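Local coordinates for putative membrane protein (Corynebacterium diphtheriae NCTC 13129, PDB 3C8I) that is of unknown function, this chain being probably the soluble C-terminal part of a predicted membrane protein of the DUF3239 family, at residues Y14-A19 with P72-T77; A50-T55 with I91-I96. All coordinates share one frame; numbering follows the deposited sequence.

Contact 1 of 2, residues Y14-A19 with P72-T77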
loop_
_atom_site.group_PDB
_atom_site.type_symbol
_atom_site.label_atom_id
_atom_site.label_comp_id
_atom_site.label_asym_id
_atom_site.label_seq_id
_atom_site.Cartn_x
_atom_site.Cartn_y
_atom_site.Cartn_z
ATOM N N TYR B 14 -5.233 1.476 21.490
ATOM C CA TYR B 14 -5.697 0.660 20.358
ATOM C C TYR B 14 -7.086 0.162 20.719
ATOM O O TYR B 14 -7.272 -1.013 21.058
ATOM C CB TYR B 14 -4.747 -0.523 20.100
ATOM C CG TYR B 14 -3.503 -0.187 19.294
ATOM C CD1 TYR B 14 -2.241 -0.097 19.899
ATOM C CD2 TYR B 14 -3.583 0.011 17.911
ATOM C CE1 TYR B 14 -1.097 0.208 19.138
ATOM C CE2 TYR B 14 -2.448 0.308 17.151
ATOM C CZ TYR B 14 -1.215 0.406 17.767
ATOM O OH TYR B 14 -0.109 0.704 17.001
ATOM N N ASP B 15 -8.073 1.051 20.677
ATOM C CA ASP B 15 -9.371 0.705 21.276
ATOM C C ASP B 15 -10.348 -0.018 20.363
ATOM O O ASP B 15 -10.178 -0.056 19.154
ATOM C CB ASP B 15 -10.023 1.917 21.929
ATOM C CG ASP B 15 -10.207 1.715 23.404
ATOM O OD1 ASP B 15 -10.775 0.648 23.759
ATOM O OD2 ASP B 15 -9.781 2.594 24.198
ATOM N N LEU B 16 -11.354 -0.622 20.974
ATOM C CA LEU B 16 -12.229 -1.521 20.267
ATOM C C LEU B 16 -13.206 -0.734 19.425
ATOM O O LEU B 16 -13.796 0.227 19.897
ATOM C CB LEU B 16 -13.000 -2.402 21.245
ATOM C CG LEU B 16 -12.173 -3.519 21.881
ATOM C CD1 LEU B 16 -12.990 -4.178 23.002
ATOM C CD2 LEU B 16 -11.707 -4.531 20.803
ATOM N N VAL B 17 -13.396 -1.181 18.192
ATOM C CA VAL B 17 -14.429 -0.662 17.330
ATOM C C VAL B 17 -15.287 -1.834 16.852
ATOM O O VAL B 17 -14.786 -2.941 16.657
ATOM C CB VAL B 17 -13.836 0.160 16.130
ATOM C CG1 VAL B 17 -13.010 1.340 16.647
ATOM C CG2 VAL B 17 -12.982 -0.703 15.183
ATOM N N PRO B 18 -16.580 -1.596 16.654
ATOM C CA PRO B 18 -17.363 -2.642 16.000
ATOM C C PRO B 18 -17.055 -2.722 14.503
ATOM O O PRO B 18 -16.835 -1.686 13.855
ATOM C CB PRO B 18 -18.798 -2.191 16.216
ATOM C CG PRO B 18 -18.710 -0.727 16.335
ATOM C CD PRO B 18 -17.403 -0.413 16.969
ATOM N N ALA B 19 -17.027 -3.941 13.984
ATOM C CA ALA B 19 -16.996 -4.181 12.545
ATOM C C ALA B 19 -17.996 -5.296 12.202
ATOM O O ALA B 19 -18.423 -6.063 13.085
ATOM C CB ALA B 19 -15.555 -4.520 12.061
ATOM N N PRO B 72 -15.598 -8.050 16.172
ATOM C CA PRO B 72 -14.911 -7.074 17.011
ATOM C C PRO B 72 -13.541 -6.710 16.415
ATOM O O PRO B 72 -12.807 -7.594 15.989
ATOM C CB PRO B 72 -14.747 -7.809 18.340
ATOM C CG PRO B 72 -15.651 -8.944 18.266
ATOM C CD PRO B 72 -15.824 -9.316 16.866
ATOM N N ALA B 73 -13.196 -5.426 16.414
ATOM C CA ALA B 73 -12.052 -4.922 15.677
ATOM C C ALA B 73 -11.335 -3.842 16.481
ATOM O O ALA B 73 -11.827 -3.398 17.543
ATOM C CB ALA B 73 -12.508 -4.368 14.289
ATOM N N VAL B 74 -10.158 -3.461 16.012
ATOM C CA VAL B 74 -9.498 -2.249 16.477
ATOM C C VAL B 74 -9.001 -1.438 15.284
ATOM O O VAL B 74 -8.726 -1.996 14.209
ATOM C CB VAL B 74 -8.322 -2.497 17.490
ATOM C CG1 VAL B 74 -8.782 -3.367 18.674
ATOM C CG2 VAL B 74 -7.070 -3.057 16.800
ATOM N N ALA B 75 -8.914 -0.124 15.475
ATOM C CA ALA B 75 -8.377 0.774 14.464
ATOM C C ALA B 75 -6.880 0.744 14.645
ATOM O O ALA B 75 -6.340 1.293 15.635
ATOM C CB ALA B 75 -8.927 2.185 14.622
ATOM N N VAL B 76 -6.202 0.077 13.719
ATOM C CA VAL B 76 -4.792 -0.241 13.915
ATOM C C VAL B 76 -3.897 0.905 13.475
ATOM O O VAL B 76 -2.889 1.181 14.146
ATOM C CB VAL B 76 -4.400 -1.612 13.309
ATOM C CG1 VAL B 76 -4.352 -1.571 11.808
ATOM C CG2 VAL B 76 -3.061 -2.106 13.899
ATOM N N THR B 77 -4.281 1.622 12.420
ATOM C CA THR B 77 -3.484 2.742 11.934
ATOM C C THR B 77 -4.428 3.723 11.320
ATOM O O THR B 77 -5.596 3.372 11.025
ATOM C CB THR B 77 -2.425 2.335 10.830
ATOM O OG1 THR B 77 -3.080 1.674 9.737
ATOM C CG2 THR B 77 -1.351 1.413 11.399
#

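Contact 2 of 2, residues A50-T55 with I91-I96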
loop_
_atom_site.group_PDB
_atom_site.type_symbol
_atom_site.label_atom_id
_atom_site.label_comp_id
_atom_site.label_asym_id
_atom_site.label_seq_id
_atom_site.Cartn_x
_atom_site.Cartn_y
_atom_site.Cartn_z
ATOM N N ALA B 50 -15.708 2.890 7.901
ATOM C CA ALA B 50 -14.478 2.540 7.192
ATOM C C ALA B 50 -14.622 1.119 6.689
ATOM O O ALA B 50 -14.970 0.236 7.454
ATOM C CB ALA B 50 -13.241 2.668 8.146
ATOM N N THR B 51 -14.329 0.870 5.425
ATOM C CA THR B 51 -14.401 -0.477 4.911
ATOM C C THR B 51 -13.051 -1.060 4.545
ATOM O O THR B 51 -12.078 -0.340 4.287
ATOM C CB THR B 51 -15.360 -0.591 3.678
ATOM O OG1 THR B 51 -14.905 0.271 2.636
ATOM C CG2 THR B 51 -16.839 -0.317 4.070
ATOM N N ARG B 52 -12.996 -2.385 4.516
ATOM C CA ARG B 52 -11.784 -3.097 4.185
ATOM C C ARG B 52 -12.099 -4.454 3.591
ATOM O O ARG B 52 -12.905 -5.203 4.129
ATOM C CB ARG B 52 -10.942 -3.309 5.440
ATOM C CG ARG B 52 -9.641 -4.013 5.204
ATOM C CD ARG B 52 -8.820 -4.141 6.496
ATOM N NE ARG B 52 -7.539 -4.801 6.256
ATOM C CZ ARG B 52 -6.459 -4.694 7.024
ATOM N NH1 ARG B 52 -6.504 -3.976 8.138
ATOM N NH2 ARG B 52 -5.329 -5.336 6.693
ATOM N N ASN B 53 -11.410 -4.760 2.508
ATOM C CA ASN B 53 -11.498 -6.058 1.867
ATOM C C ASN B 53 -10.577 -7.035 2.574
ATOM O O ASN B 53 -9.381 -6.768 2.747
ATOM C CB ASN B 53 -11.176 -5.930 0.392
ATOM C CG ASN B 53 -12.370 -5.448 -0.416
ATOM O OD1 ASN B 53 -12.996 -6.231 -1.142
ATOM N ND2 ASN B 53 -12.703 -4.166 -0.294
ATOM N N ILE B 54 -11.145 -8.139 3.036
ATOM C CA ILE B 54 -10.429 -9.120 3.853
ATOM C C ILE B 54 -10.593 -10.526 3.288
ATOM O O ILE B 54 -11.694 -10.930 2.897
ATOM C CB ILE B 54 -10.915 -9.064 5.336
ATOM C CG1 ILE B 54 -10.511 -7.718 5.968
ATOM C CG2 ILE B 54 -10.336 -10.230 6.173
ATOM C CD1 ILE B 54 -11.086 -7.530 7.421
ATOM N N THR B 55 -9.498 -11.273 3.216
ATOM C CA THR B 55 -9.575 -12.620 2.645
ATOM C C THR B 55 -9.974 -13.659 3.697
ATOM O O THR B 55 -10.818 -14.509 3.428
ATOM C CB THR B 55 -8.250 -12.980 1.948
ATOM O OG1 THR B 55 -8.053 -12.072 0.842
ATOM C CG2 THR B 55 -8.278 -14.402 1.456
ATOM N N ILE B 91 -8.486 5.354 7.911
ATOM C CA ILE B 91 -8.333 4.494 9.100
ATOM C C ILE B 91 -8.430 3.018 8.674
ATOM O O ILE B 91 -9.386 2.655 7.986
ATOM C CB ILE B 91 -9.454 4.781 10.153
ATOM C CG1 ILE B 91 -9.344 6.213 10.700
ATOM C CG2 ILE B 91 -9.408 3.763 11.291
ATOM C CD1 ILE B 91 -10.484 6.621 11.638
ATOM N N SER B 92 -7.447 2.208 9.062
ATOM C CA SER B 92 -7.470 0.746 8.826
ATOM C C SER B 92 -7.992 -0.026 10.031
ATOM O O SER B 92 -7.314 -0.072 11.075
ATOM C CB SER B 92 -6.089 0.185 8.499
ATOM O OG SER B 92 -5.576 0.795 7.347
ATOM N N PRO B 93 -9.178 -0.629 9.892
ATOM C CA PRO B 93 -9.653 -1.525 10.944
ATOM C C PRO B 93 -9.071 -2.926 10.758
ATOM O O PRO B 93 -8.835 -3.340 9.624
ATOM C CB PRO B 93 -11.163 -1.533 10.741
ATOM C CG PRO B 93 -11.355 -1.301 9.254
ATOM C CD PRO B 93 -10.139 -0.548 8.762
ATOM N N MET B 94 -8.836 -3.630 11.853
ATOM C CA MET B 94 -8.450 -5.047 11.812
ATOM C C MET B 94 -9.302 -5.850 12.787
ATOM O O MET B 94 -9.607 -5.374 13.880
ATOM C CB MET B 94 -6.956 -5.233 12.165
ATOM C CG MET B 94 -6.537 -4.797 13.563
ATOM S SD MET B 94 -4.858 -5.400 14.090
ATOM C CE MET B 94 -5.160 -7.138 14.384
ATOM N N PRO B 95 -9.688 -7.079 12.404
ATOM C CA PRO B 95 -10.360 -7.964 13.333
ATOM C C PRO B 95 -9.451 -8.395 14.473
ATOM O O PRO B 95 -8.294 -8.754 14.230
ATOM C CB PRO B 95 -10.735 -9.183 12.494
ATOM C CG PRO B 95 -10.137 -8.991 11.179
ATOM C CD PRO B 95 -9.503 -7.661 11.070
ATOM N N ILE B 96 -9.969 -8.385 15.701
ATOM C CA ILE B 96 -9.131 -8.799 16.848
ATOM C C ILE B 96 -8.810 -10.298 16.766
ATOM O O ILE B 96 -7.781 -10.745 17.281
ATOM C CB ILE B 96 -9.680 -8.393 18.256
ATOM C CG1 ILE B 96 -10.883 -9.209 18.671
ATOM C CG2 ILE B 96 -10.003 -6.921 18.340
ATOM C CD1 ILE B 96 -11.194 -9.055 20.189
HETATM O O HOH W 1 -10.925 1.842 5.406
#

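Contact 1 of 2, residues Y14-A19 with P72-T77
Y14 turns the CE2 edge of its ring to the backbone of V76, with V76 O 3.2 Å from CE2 and close to the ring plane. A75 O also lies near this plane, beside CD2, and V76 CG2 touches CE2 more loosely. CG beside the backbone N and anti to the carbonyl carbon (chi1 -81°) lets the ring reach along strand 70-80 to V76. M94 of a second subunit packs on both Y14 and V76. Further along, L16 and V74 cross obliquely, branch against branch, L16 CD2 lying 3.8 Å from V74 CG1; I96 of the same chain touches both. On the next residue, V17 lays CG2 over A73 CB at 3.8 Å, and A19 CB meets the same methyl from another side, roughly at right angles to V17 CG2. The backbone holds this cluster in register: V17 N reaches A73 O at 2.8 Å, nearly straight (168°), while A73 N returns a more bent bond of 3.0 Å to V17 O. A75 N is buried here without a partner in the model. A109 of helix 103-112 packs on both L16 and P72. V17 and A73 thus form a hydrogen-bonded antiparallel pair between two adjacent interior strands of a twisted beta-sheet.

Contact 2 of 2, residues A50-T55 with I91-I96
A50 CB points at I91 O, 3.9 Å away, where two strands of one strongly curled antiparallel sheet face each other across its concave side. Strands 47-54 and 88-95 are not neighbours in that sheet: three others separate them in its order, and the curl brings their side chains together as in a partly closed barrel. A33 of the intervening strand 29-36 touches P93 within the fold. From the next residue, T51, it is the backbone that takes part: a water 2.7 Å from T51 O and 3.1 Å from I91 O lies within hydrogen-bonding distance of both carbonyls, though it has more acceptors in reach than protons to give; the main chains stand too far apart here to bond directly. R52 carries most of the polar contact. Its CG is anti to the backbone N (chi1 -179°) and the chain runs extended from there to NE, bringing the guanidinium across to the facing strand. CD passes 3.2 Å from P93 O, and NH1 bonds the same oxygen at 2.8 Å with a bent N-H (149°), approaching 40° out of the carbonyl plane. The oxygen lies near the guanidinium edge, slightly tilted from its plane. Nearer the backbone, R52 CB rests against P93 CG. NH1 has a second acceptor, W98 O of a neighbouring subunit, and NH2 a weak one in A97 O of that subunit; the two NH1 bonds, with the weak NH2 one, probably fix the rotation of the guanidinium and tie the strand contact to the subunit interface. I54 follows two residues on, on the same side of its strand, and its CD1 ends 4.0 Å from P95 CD, against the CD-CG edge of the proline ring.

How the contacts relate
Both contacts belong to one six-stranded antiparallel sheet and lie about 9 Å apart between centres, each about 6 Å from the centre of the chain. Their segments alternate along the sequence: 14-19, 50-55, 72-77, then 91-96. Contact 1 joins adjacent strands 16-24 and 70-80, whereas contact 2 joins non-neighbouring strands 47-54 and 88-95, the latter outermost within this chain, brought together by the curl of the sheet. Strands 70-80 and 88-95 are neighbours and link the two: V74 O is 2.9 Å from M94 N and V76 N equally far from S92 O, both probable hydrogen bonds. Each contact also touches the second subunit, so parts of both lie at that interface.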